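Teicoplanin pseudoaglycone deacetylases Orf2 (Actinoplanes teichomyceticus, PDB 3DFF) is a zinc-dependent deacetylase that probably removes the acetyl group from the sugar of the teicoplanin pseudoaglycone during biosynthesis of the antibiotic. Local coordinates at residues N37-T42 and D145-T150; R58-W63 and D69-Y74; Y74-D79 and H90-F95; D97-K102 and W108-V113. One frame throughout, in Å; residues are numbered along the deposited sequence.

Contact 1 of 4, residues N37-T42 and D145-T150; sequences NVLVYT and DEFDPT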
# COMPACT_ATOMS: atom_id res chain seq x y z
N ASN A 37 17.85 -2.26 -8.80
CA ASN A 37 17.20 -3.55 -8.56
C ASN A 37 15.97 -3.26 -7.70
O ASN A 37 16.12 -2.79 -6.57
CB ASN A 37 18.16 -4.50 -7.86
CG ASN A 37 17.62 -5.92 -7.73
OD1 ASN A 37 16.57 -6.27 -8.29
ND2 ASN A 37 18.34 -6.75 -6.99
N VAL A 38 14.78 -3.50 -8.25
CA VAL A 38 13.53 -3.09 -7.60
C VAL A 38 12.68 -4.30 -7.23
O VAL A 38 12.43 -5.17 -8.08
CB VAL A 38 12.71 -2.13 -8.51
CG1 VAL A 38 11.43 -1.66 -7.79
CG2 VAL A 38 13.57 -0.92 -8.95
N LEU A 39 12.28 -4.35 -5.97
CA LEU A 39 11.39 -5.40 -5.46
C LEU A 39 10.23 -4.78 -4.72
O LEU A 39 10.44 -3.98 -3.81
CB LEU A 39 12.15 -6.34 -4.52
CG LEU A 39 11.38 -7.53 -3.92
CD1 LEU A 39 10.84 -8.46 -4.99
CD2 LEU A 39 12.28 -8.26 -2.93
N VAL A 40 9.02 -5.18 -5.09
CA VAL A 40 7.80 -4.68 -4.44
C VAL A 40 7.20 -5.83 -3.65
O VAL A 40 6.68 -6.79 -4.24
CB VAL A 40 6.82 -4.14 -5.47
CG1 VAL A 40 5.53 -3.65 -4.79
CG2 VAL A 40 7.49 -2.98 -6.27
N TYR A 41 7.33 -5.74 -2.34
CA TYR A 41 6.82 -6.75 -1.40
C TYR A 41 5.48 -6.28 -0.89
O TYR A 41 5.38 -5.18 -0.35
CB TYR A 41 7.80 -6.90 -0.24
CG TYR A 41 7.27 -7.62 0.99
CD1 TYR A 41 6.84 -8.95 0.91
CD2 TYR A 41 7.20 -6.97 2.22
CE1 TYR A 41 6.36 -9.61 2.04
CE2 TYR A 41 6.71 -7.62 3.37
CZ TYR A 41 6.29 -8.95 3.26
OH TYR A 41 5.81 -9.61 4.37
N THR A 42 4.44 -7.10 -1.06
CA THR A 42 3.13 -6.77 -0.51
C THR A 42 2.89 -7.59 0.75
O THR A 42 2.93 -8.82 0.72
CB THR A 42 2.03 -7.02 -1.54
OG1 THR A 42 2.27 -6.22 -2.71
CG2 THR A 42 0.64 -6.65 -0.94
N ASP A 145 17.36 -8.56 5.23
CA ASP A 145 18.59 -9.38 5.26
C ASP A 145 18.84 -10.08 3.92
O ASP A 145 19.98 -10.16 3.44
CB ASP A 145 18.52 -10.41 6.40
CG ASP A 145 18.70 -9.78 7.77
OD1 ASP A 145 19.28 -8.68 7.85
OD2 ASP A 145 18.27 -10.40 8.77
N GLU A 146 17.77 -10.57 3.32
CA GLU A 146 17.83 -11.33 2.09
C GLU A 146 18.08 -10.45 0.86
O GLU A 146 18.90 -10.78 0.00
CB GLU A 146 16.52 -12.11 1.93
CG GLU A 146 16.47 -13.09 0.77
CD GLU A 146 15.14 -13.82 0.72
OE1 GLU A 146 14.54 -14.02 1.80
OE2 GLU A 146 14.69 -14.17 -0.39
N PHE A 147 17.40 -9.31 0.80
CA PHE A 147 17.46 -8.44 -0.37
C PHE A 147 18.50 -7.32 -0.26
O PHE A 147 19.00 -6.83 -1.27
CB PHE A 147 16.07 -7.86 -0.66
CG PHE A 147 16.02 -6.94 -1.84
CD1 PHE A 147 16.17 -7.42 -3.14
CD2 PHE A 147 15.75 -5.58 -1.65
CE1 PHE A 147 16.09 -6.56 -4.23
CE2 PHE A 147 15.68 -4.71 -2.74
CZ PHE A 147 15.85 -5.19 -4.02
N ASP A 148 18.82 -6.93 0.98
CA ASP A 148 19.81 -5.90 1.29
C ASP A 148 19.53 -4.58 0.60
O ASP A 148 20.34 -4.10 -0.17
CB ASP A 148 21.24 -6.39 0.97
CG ASP A 148 22.33 -5.50 1.58
OD1 ASP A 148 22.06 -4.78 2.57
OD2 ASP A 148 23.47 -5.53 1.07
N PRO A 149 18.37 -3.96 0.89
CA PRO A 149 18.03 -2.76 0.14
C PRO A 149 18.92 -1.57 0.55
O PRO A 149 19.40 -1.53 1.67
CB PRO A 149 16.60 -2.48 0.59
CG PRO A 149 16.58 -2.97 2.00
CD PRO A 149 17.36 -4.26 1.92
N THR A 150 19.12 -0.63 -0.37
CA THR A 150 19.75 0.64 -0.02
C THR A 150 18.71 1.68 0.36
O THR A 150 19.03 2.67 1.02
CB THR A 150 20.62 1.19 -1.16
OG1 THR A 150 19.87 1.18 -2.38
CG2 THR A 150 21.88 0.34 -1.33
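Phe-147, in the last turn of helix 126-147, lays its ring against strand 37-42, where Leu-39 meets one face and Asn-37 the rim. The more buried part is apolar. Leu-39 CB stands 4.1 Å from the ring centroid, 20° off the normal, a CH-pi contact displaced toward the CZ end, and the branch methyl CD2 reaches the other end of the ring at 4.0 Å from Phe-147 CD1. The phenylalanine gets there because its CG is anti to the backbone N (chi1 179°), which throws the ring out from the helix to the strand. Toward solvent the contact turns polar. The carbonyl O of Asn-37 lies near the ring plane, 3.5 Å from Phe-147 CZ, while the exposed side-chain amide of Asn-37 passes with ND2 3.6 Å from Phe-147 CE1, its plane turned 65° from the ring. Asp-148 then takes a positive phi, and Pro-149 packs on Leu-11 and Ile-144. Between the two segments the contact is therefore mainly dispersion, probably helped by the weakly positive C-H rim of an aromatic ring facing a carbonyl oxygen, without a conventional hydrogen bond.

Contact 2 of 4, residues R58-W63 and D69-Y74; sequences RMHTIW and DDAVLY
His-60 and Trp-63 both carry CG anti to the carbonyl carbon (chi1 -65° and -67°), and these torsions turn the two rings from the end of helix 54-62 toward Ala-71, in the first turn of helix 71-85. The two helices and their short connection form a helix-loop-helix unit, where one methyl meets the face of an imidazole and the edge of an indole. Ala-71 CB lies over the face of the imidazole, 3.7 Å from its centroid and 29° off the normal, a CH-pi contact displaced toward the NE2-CD2 bond. The indole offers the same methyl its edge, with Trp-63 CZ3 4.1 Å from Ala-71 CB. Trp-63 CZ3 also lies in the plane of the imidazole at its edge.

Both imidazole nitrogens are engaged beyond the two segments, NE2 with the hydroxyl of Tyr-100 and ND1 with the carbonyl of Pro-67 in the connecting loop, so the rotation of the ring under the methyl is fixed. The indole in turn receives Arg-75 in a cation-pi contact and lies near Asp-97, a zinc ligand in another structure of this protein. Helix 71-85 begins at Asp-70, its N-cap, where OD1 accepts the Leu-73 N-H at 3.1 Å from above the carboxylate plane.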
# COMPACT_ATOMS: atom_id res chain seq x y z
N ARG A 58 -19.11 -9.50 0.27
CA ARG A 58 -19.55 -8.24 -0.35
C ARG A 58 -18.42 -7.56 -1.12
O ARG A 58 -18.64 -7.02 -2.21
CB ARG A 58 -20.12 -7.29 0.72
CG ARG A 58 -20.78 -6.05 0.15
CD ARG A 58 -21.14 -5.05 1.23
NE ARG A 58 -21.41 -3.72 0.68
CZ ARG A 58 -20.52 -2.74 0.61
NH1 ARG A 58 -19.28 -2.92 1.05
NH2 ARG A 58 -20.86 -1.56 0.09
N MSE A 59 -17.21 -7.59 -0.57
CA MSE A 59 -16.06 -7.00 -1.24
C MSE A 59 -15.75 -7.74 -2.53
O MSE A 59 -15.45 -7.12 -3.56
CB MSE A 59 -14.82 -7.00 -0.34
CG MSE A 59 -14.86 -5.97 0.78
SE MSE A 59 -15.32 -4.15 0.22
CE MSE A 59 -14.52 -4.10 -1.58
N HIS A 60 -15.82 -9.06 -2.46
CA HIS A 60 -15.54 -9.89 -3.64
C HIS A 60 -16.48 -9.52 -4.79
O HIS A 60 -16.05 -9.41 -5.94
CB HIS A 60 -15.63 -11.38 -3.31
CG HIS A 60 -14.58 -11.82 -2.34
ND1 HIS A 60 -14.60 -13.05 -1.72
CD2 HIS A 60 -13.47 -11.19 -1.88
CE1 HIS A 60 -13.56 -13.16 -0.92
NE2 HIS A 60 -12.85 -12.05 -1.00
N THR A 61 -17.75 -9.30 -4.45
CA THR A 61 -18.75 -8.87 -5.43
C THR A 61 -18.41 -7.50 -6.04
O THR A 61 -18.53 -7.32 -7.26
CB THR A 61 -20.16 -8.87 -4.80
OG1 THR A 61 -20.51 -10.23 -4.48
CG2 THR A 61 -21.18 -8.29 -5.77
N ILE A 62 -17.94 -6.57 -5.20
CA ILE A 62 -17.54 -5.24 -5.66
C ILE A 62 -16.33 -5.35 -6.59
O ILE A 62 -16.18 -4.55 -7.55
CB ILE A 62 -17.27 -4.32 -4.44
CG1 ILE A 62 -18.61 -3.92 -3.80
CG2 ILE A 62 -16.44 -3.10 -4.82
CD1 ILE A 62 -18.47 -3.33 -2.40
N TRP A 63 -15.50 -6.36 -6.35
CA TRP A 63 -14.30 -6.61 -7.16
C TRP A 63 -14.59 -7.42 -8.42
O TRP A 63 -13.67 -7.81 -9.14
CB TRP A 63 -13.26 -7.36 -6.32
CG TRP A 63 -12.70 -6.55 -5.19
CD1 TRP A 63 -12.69 -5.19 -5.08
CD2 TRP A 63 -12.02 -7.06 -4.04
NE1 TRP A 63 -12.05 -4.82 -3.92
CE2 TRP A 63 -11.63 -5.95 -3.27
CE3 TRP A 63 -11.69 -8.35 -3.60
CZ2 TRP A 63 -10.93 -6.09 -2.06
CZ3 TRP A 63 -11.02 -8.49 -2.42
CH2 TRP A 63 -10.65 -7.36 -1.65
N ASP A 69 -15.12 -16.88 -4.55
CA ASP A 69 -13.94 -16.97 -5.42
C ASP A 69 -12.67 -16.80 -4.59
O ASP A 69 -12.70 -16.19 -3.50
CB ASP A 69 -13.96 -15.88 -6.50
CG ASP A 69 -14.78 -16.28 -7.73
OD1 ASP A 69 -15.17 -17.46 -7.85
OD2 ASP A 69 -15.04 -15.39 -8.58
N ASP A 70 -11.56 -17.32 -5.11
CA ASP A 70 -10.25 -17.13 -4.48
C ASP A 70 -9.74 -15.75 -4.89
O ASP A 70 -8.93 -15.61 -5.81
CB ASP A 70 -9.31 -18.27 -4.90
CG ASP A 70 -7.96 -18.23 -4.19
OD1 ASP A 70 -7.62 -17.22 -3.56
OD2 ASP A 70 -7.21 -19.24 -4.28
N ALA A 71 -10.24 -14.73 -4.18
CA ALA A 71 -9.95 -13.35 -4.50
C ALA A 71 -8.48 -13.02 -4.40
O ALA A 71 -7.96 -12.26 -5.21
CB ALA A 71 -10.76 -12.42 -3.61
N VAL A 72 -7.81 -13.58 -3.39
CA VAL A 72 -6.40 -13.31 -3.21
C VAL A 72 -5.61 -13.79 -4.44
O VAL A 72 -4.72 -13.08 -4.91
CB VAL A 72 -5.83 -13.96 -1.92
CG1 VAL A 72 -4.31 -13.77 -1.85
CG2 VAL A 72 -6.52 -13.37 -0.69
N LEU A 73 -5.93 -14.98 -4.95
CA LEU A 73 -5.27 -15.47 -6.17
C LEU A 73 -5.49 -14.50 -7.34
O LEU A 73 -4.53 -14.14 -8.02
CB LEU A 73 -5.73 -16.89 -6.55
CG LEU A 73 -5.02 -17.53 -7.75
CD1 LEU A 73 -3.51 -17.65 -7.50
CD2 LEU A 73 -5.64 -18.87 -8.05
N TYR A 74 -6.74 -14.08 -7.56
CA TYR A 74 -7.05 -13.13 -8.63
C TYR A 74 -6.22 -11.87 -8.47
O TYR A 74 -5.62 -11.39 -9.43
CB TYR A 74 -8.54 -12.76 -8.66
CG TYR A 74 -9.43 -13.71 -9.43
CD1 TYR A 74 -9.96 -14.84 -8.81
CD2 TYR A 74 -9.76 -13.47 -10.76
CE1 TYR A 74 -10.78 -15.74 -9.49
CE2 TYR A 74 -10.60 -14.37 -11.46
CZ TYR A 74 -11.10 -15.50 -10.81
OH TYR A 74 -11.92 -16.39 -11.48

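Contact 3 of 4, residues Y74-D79 and H90-F95; sequences YRRKED and HRHGRF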
# COMPACT_ATOMS: atom_id res chain seq x y z
N TYR A 74 -6.74 -14.08 -7.56
CA TYR A 74 -7.05 -13.13 -8.63
C TYR A 74 -6.22 -11.87 -8.47
O TYR A 74 -5.62 -11.39 -9.43
CB TYR A 74 -8.54 -12.76 -8.66
CG TYR A 74 -9.43 -13.71 -9.43
CD1 TYR A 74 -9.96 -14.84 -8.81
CD2 TYR A 74 -9.76 -13.47 -10.76
CE1 TYR A 74 -10.78 -15.74 -9.49
CE2 TYR A 74 -10.60 -14.37 -11.46
CZ TYR A 74 -11.10 -15.50 -10.81
OH TYR A 74 -11.92 -16.39 -11.48
N ARG A 75 -6.15 -11.35 -7.24
CA ARG A 75 -5.45 -10.10 -6.98
C ARG A 75 -3.94 -10.24 -7.09
O ARG A 75 -3.23 -9.31 -7.52
CB ARG A 75 -5.87 -9.53 -5.62
CG ARG A 75 -7.32 -9.07 -5.60
CD ARG A 75 -7.61 -8.25 -4.34
NE ARG A 75 -6.90 -6.97 -4.35
CZ ARG A 75 -6.89 -6.13 -3.33
NH1 ARG A 75 -7.51 -6.44 -2.20
NH2 ARG A 75 -6.22 -4.98 -3.41
N ARG A 76 -3.43 -11.41 -6.71
CA ARG A 76 -2.02 -11.67 -6.85
C ARG A 76 -1.65 -11.67 -8.33
O ARG A 76 -0.61 -11.13 -8.69
CB ARG A 76 -1.64 -13.02 -6.26
CG ARG A 76 -1.40 -12.96 -4.76
CD ARG A 76 -0.98 -14.35 -4.28
NE ARG A 76 -0.70 -14.36 -2.85
CZ ARG A 76 0.05 -15.27 -2.25
NH1 ARG A 76 0.65 -16.22 -2.97
NH2 ARG A 76 0.25 -15.23 -0.94
N LYS A 77 -2.49 -12.29 -9.16
CA LYS A 77 -2.22 -12.32 -10.61
C LYS A 77 -2.25 -10.92 -11.21
O LYS A 77 -1.39 -10.58 -12.03
CB LYS A 77 -3.18 -13.25 -11.35
CG LYS A 77 -2.95 -14.71 -11.01
CD LYS A 77 -3.88 -15.62 -11.80
CE LYS A 77 -3.52 -17.08 -11.55
NZ LYS A 77 -4.53 -18.00 -12.14
N GLU A 78 -3.20 -10.09 -10.77
CA GLU A 78 -3.24 -8.69 -11.20
C GLU A 78 -1.96 -7.94 -10.83
O GLU A 78 -1.43 -7.18 -11.65
CB GLU A 78 -4.42 -7.95 -10.57
CG GLU A 78 -5.76 -8.35 -11.08
CD GLU A 78 -6.91 -7.69 -10.35
OE1 GLU A 78 -6.69 -6.99 -9.32
OE2 GLU A 78 -8.04 -7.91 -10.79
N ASP A 79 -1.49 -8.16 -9.60
CA ASP A 79 -0.30 -7.49 -9.10
C ASP A 79 0.93 -7.88 -9.92
O ASP A 79 1.78 -7.04 -10.23
CB ASP A 79 -0.11 -7.85 -7.63
CG ASP A 79 1.00 -7.07 -6.97
OD1 ASP A 79 0.92 -5.81 -6.88
OD2 ASP A 79 1.96 -7.70 -6.49
N HIS A 90 8.22 -8.81 -7.86
CA HIS A 90 7.16 -8.86 -6.84
C HIS A 90 7.51 -9.91 -5.80
O HIS A 90 8.23 -10.87 -6.10
CB HIS A 90 5.83 -9.24 -7.47
CG HIS A 90 5.84 -10.58 -8.16
ND1 HIS A 90 5.44 -11.74 -7.53
CD2 HIS A 90 6.24 -10.94 -9.40
CE1 HIS A 90 5.58 -12.76 -8.37
NE2 HIS A 90 6.07 -12.30 -9.51
N ARG A 91 6.95 -9.74 -4.60
CA ARG A 91 7.03 -10.73 -3.53
C ARG A 91 5.74 -10.64 -2.71
O ARG A 91 5.40 -9.58 -2.18
CB ARG A 91 8.25 -10.47 -2.63
CG ARG A 91 8.42 -11.49 -1.49
CD ARG A 91 9.81 -11.39 -0.92
NE ARG A 91 10.03 -12.30 0.21
CZ ARG A 91 11.18 -12.94 0.43
NH1 ARG A 91 12.21 -12.78 -0.40
NH2 ARG A 91 11.31 -13.73 1.48
N HIS A 92 5.03 -11.75 -2.62
CA HIS A 92 3.72 -11.76 -1.98
C HIS A 92 3.76 -12.34 -0.57
O HIS A 92 4.04 -13.53 -0.38
CB HIS A 92 2.71 -12.50 -2.86
CG HIS A 92 2.40 -11.79 -4.15
ND1 HIS A 92 1.92 -12.43 -5.26
CD2 HIS A 92 2.50 -10.48 -4.48
CE1 HIS A 92 1.72 -11.54 -6.23
NE2 HIS A 92 2.08 -10.36 -5.78
N GLY A 93 3.48 -11.49 0.41
CA GLY A 93 3.57 -11.84 1.83
C GLY A 93 2.44 -12.75 2.31
O GLY A 93 1.52 -13.08 1.53
N ARG A 94 2.53 -13.13 3.58
CA ARG A 94 1.69 -14.16 4.18
C ARG A 94 0.51 -13.61 4.98
O ARG A 94 -0.32 -14.38 5.46
CB ARG A 94 2.55 -15.01 5.15
CG ARG A 94 2.96 -14.29 6.41
CD ARG A 94 3.76 -15.23 7.31
NE ARG A 94 4.56 -14.51 8.28
CZ ARG A 94 4.26 -14.34 9.56
NH1 ARG A 94 3.14 -14.84 10.09
NH2 ARG A 94 5.11 -13.67 10.32
N PHE A 95 0.41 -12.30 5.14
CA PHE A 95 -0.57 -11.74 6.08
C PHE A 95 -1.93 -11.57 5.46
O PHE A 95 -2.04 -11.20 4.29
CB PHE A 95 -0.05 -10.41 6.64
CG PHE A 95 1.24 -10.58 7.38
CD1 PHE A 95 1.25 -11.02 8.69
CD2 PHE A 95 2.45 -10.40 6.71
CE1 PHE A 95 2.46 -11.25 9.36
CE2 PHE A 95 3.68 -10.63 7.36
CZ PHE A 95 3.68 -11.02 8.69
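His-92 points from strand 89-92 into the flank of helix 71-85, and its imidazole lies between Arg-76 and Asp-79, one helical turn apart. The strand and the helix run nearly antiparallel, their short axes 10.1 Å apart. Both helix side chains run counter to the histidine, which reaches back toward the helix. Arg-76 does so with its chain extended from CG to NE: CG comes within 3.4 Å of His-92 ND1, and farther out the guanidinium carries His-92 CB over the centre of one face, 3.8 Å above it, with its plane 46° from that of the imidazole. NH2 continues toward the strand, 3.5 Å from Gly-93 O, but its hydrogen bond is to Ala-45 O.

Asp-79 approaches from the other end of the ring. With CG anti to its backbone N (chi1 -173°), OD2 meets His-92 NE2 at 2.8 Å, close to the ring plane and on the anti side of the carboxylate, the N-H...O angle being 154°. The other oxygen, OD1, is bonded to the hydroxyl of Tyr-229. His-90, a zinc ligand in another structure of the protein, adds ND1 over one face of the His-92 ring.

This His-carboxylate pair joins helix to edge strand in the Rossmann-like sheet. The aspartate would tend to stabilise a protonated imidazole, whereas the neighbouring guanidinium would act against it.

Contact 4 of 4, residues D97-K102 and W108-V113; sequences DSIYRK and WLTAHV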
# COMPACT_ATOMS: atom_id res chain seq x y z
N ASP A 97 -5.40 -9.90 4.63
CA ASP A 97 -6.11 -8.63 4.54
C ASP A 97 -7.12 -8.51 5.70
O ASP A 97 -7.69 -9.51 6.11
CB ASP A 97 -6.87 -8.52 3.23
CG ASP A 97 -7.46 -7.14 3.04
OD1 ASP A 97 -8.44 -6.77 3.73
OD2 ASP A 97 -6.92 -6.40 2.23
N SER A 98 -7.35 -7.30 6.17
CA SER A 98 -8.32 -7.04 7.25
C SER A 98 -9.66 -7.73 7.05
O SER A 98 -10.27 -8.13 8.04
CB SER A 98 -8.53 -5.54 7.45
OG SER A 98 -9.01 -4.95 6.25
N ILE A 99 -10.12 -7.90 5.80
CA ILE A 99 -11.44 -8.55 5.60
C ILE A 99 -11.44 -10.05 5.86
O ILE A 99 -12.50 -10.69 5.89
CB ILE A 99 -12.05 -8.26 4.21
CG1 ILE A 99 -11.11 -8.73 3.07
CG2 ILE A 99 -12.41 -6.80 4.09
CD1 ILE A 99 -11.81 -8.75 1.67
N TYR A 100 -10.25 -10.63 6.06
CA TYR A 100 -10.17 -12.06 6.29
C TYR A 100 -9.74 -12.40 7.71
O TYR A 100 -9.75 -13.59 8.06
CB TYR A 100 -9.19 -12.73 5.31
CG TYR A 100 -9.48 -12.45 3.85
CD1 TYR A 100 -10.75 -12.77 3.27
CD2 TYR A 100 -8.52 -11.87 3.03
CE1 TYR A 100 -11.01 -12.52 1.94
CE2 TYR A 100 -8.78 -11.61 1.67
CZ TYR A 100 -10.02 -11.93 1.14
OH TYR A 100 -10.27 -11.65 -0.19
N ARG A 101 -9.34 -11.39 8.49
CA ARG A 101 -8.78 -11.67 9.81
C ARG A 101 -9.87 -11.87 10.85
O ARG A 101 -10.96 -11.33 10.74
CB ARG A 101 -7.82 -10.57 10.27
CG ARG A 101 -6.56 -10.45 9.39
CD ARG A 101 -5.40 -9.81 10.17
NE ARG A 101 -5.62 -8.44 10.64
CZ ARG A 101 -5.46 -7.36 9.88
NH1 ARG A 101 -5.14 -7.48 8.61
NH2 ARG A 101 -5.65 -6.15 10.39
N LYS A 102 -9.54 -12.66 11.88
CA LYS A 102 -10.40 -12.86 13.04
C LYS A 102 -9.80 -12.27 14.32
O LYS A 102 -8.57 -12.10 14.41
CB LYS A 102 -10.64 -14.33 13.26
CG LYS A 102 -11.61 -14.93 12.26
CD LYS A 102 -11.87 -16.38 12.57
CE LYS A 102 -12.89 -16.97 11.62
NZ LYS A 102 -13.09 -18.41 11.93
N TRP A 108 -15.13 -12.00 13.42
CA TRP A 108 -14.38 -11.36 12.33
C TRP A 108 -13.88 -10.01 12.79
O TRP A 108 -14.55 -9.31 13.57
CB TRP A 108 -15.30 -11.14 11.13
CG TRP A 108 -15.78 -12.41 10.51
CD1 TRP A 108 -17.06 -12.90 10.53
CD2 TRP A 108 -15.00 -13.37 9.78
NE1 TRP A 108 -17.12 -14.10 9.87
CE2 TRP A 108 -15.87 -14.41 9.39
CE3 TRP A 108 -13.65 -13.45 9.41
CZ2 TRP A 108 -15.44 -15.50 8.64
CZ3 TRP A 108 -13.21 -14.54 8.68
CH2 TRP A 108 -14.11 -15.56 8.30
N LEU A 109 -12.73 -9.60 12.27
CA LEU A 109 -12.22 -8.27 12.56
C LEU A 109 -13.14 -7.18 11.97
O LEU A 109 -13.46 -6.18 12.62
CB LEU A 109 -10.81 -8.14 11.98
CG LEU A 109 -10.19 -6.74 12.04
CD1 LEU A 109 -10.04 -6.22 13.46
CD2 LEU A 109 -8.84 -6.81 11.38
N THR A 110 -13.53 -7.37 10.71
CA THR A 110 -14.30 -6.36 9.98
C THR A 110 -15.74 -6.85 9.77
O THR A 110 -15.98 -8.02 9.50
CB THR A 110 -13.66 -6.02 8.61
OG1 THR A 110 -13.67 -7.19 7.82
CG2 THR A 110 -12.21 -5.60 8.79
N ALA A 111 -16.70 -5.94 9.91
CA ALA A 111 -18.10 -6.31 9.81
C ALA A 111 -18.85 -5.34 8.91
O ALA A 111 -18.51 -4.17 8.86
CB ALA A 111 -18.74 -6.32 11.19
N HIS A 112 -19.85 -5.86 8.21
CA HIS A 112 -20.79 -5.01 7.48
C HIS A 112 -21.93 -4.60 8.40
O HIS A 112 -22.48 -5.44 9.13
CB HIS A 112 -21.35 -5.75 6.26
CG HIS A 112 -22.37 -4.96 5.50
ND1 HIS A 112 -22.03 -3.92 4.66
CD2 HIS A 112 -23.72 -5.04 5.46
CE1 HIS A 112 -23.12 -3.40 4.13
NE2 HIS A 112 -24.16 -4.07 4.59
N VAL A 113 -22.26 -3.32 8.38
CA VAL A 113 -23.36 -2.78 9.18
C VAL A 113 -24.51 -2.42 8.25
O VAL A 113 -24.33 -1.63 7.31
CB VAL A 113 -22.91 -1.56 10.01
CG1 VAL A 113 -24.07 -1.00 10.87
CG2 VAL A 113 -21.73 -1.93 10.90
O HOH W 1 -12.41 -9.60 9.02
O HOH W 2 -14.72 -9.47 7.54
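Leu-109 and Arg-101 supply the direct backbone bond of this contact: Leu-109 N donates to Arg-101 O at 2.9 Å, nearly straight at 170° although tilted from the carbonyl plane. Lys-102 and Trp-108 form a single beta bridge beside it. Farther along, water takes over. Water 1 sits between Ser-98 O, Arg-101 O and the N-H of Thr-110, which it accepts at 3.0 Å, and water 2 bridges Ile-99 O and Thr-110 O, with Thr-110 OG1 also close to it.

Van der Waals and ring contacts fill the rest. Lys-102, extended beyond CG, crosses over the six-membered ring of Trp-108 and brings CE to 4.0 Å from its centroid in a CH-pi contact; NZ lies farther out, with at most a weak cation-pi attraction. At the edge of the same indole, in its plane, are two carbonyls, Tyr-100 O at 3.6 Å from Trp-108 CZ3 and Arg-101 O. Leu-109 lies alongside Arg-101, its CD2 methyl 3.4 Å from the guanidinium nitrogen Arg-101 NH2, and the Thr-110 CG2 methyl packs 3.3 Å from the carbonyl oxygen Ser-98 O.

Charge and turn bonds order the first segment. Arg-101 bends at chi3 (-62°), and its NH1 holds Asp-163 in a salt bridge and also bonds to Leu-96 O. Asp-97 OD1 uses its anti lone pair to accept Ile-99 N at 2.9 Å. That bond closes an Asx turn on Asp-97, which with Asp-163 binds zinc in another structure of the protein; this places the turn beside the metal site, and the loop probably lines part of it.

How the contacts relate
Contacts 2, 3 and 4 all lie along the chain within the loop closed by contact 1. Contact 1 and contact 3 meet in the main sheet, where strands 37-42 and 89-92 are neighbours, and Glu-146 OE2 forms a salt bridge with Arg-91 NH1 at 2.8 Å. Helix 71-85 serves both contact 2 and contact 3, whose centres are about 13 Å apart. Contact 2 also packs on contact 4, with Val-72 CG2 3.7 Å from Tyr-100 CE2. Contacts 2, 3 and 4 lie near the zinc held by His-16, Asp-19 and His-164: the side chains of Trp-63, Ser-98 and Asp-79 lie about 9, 9 and 11 Å from it.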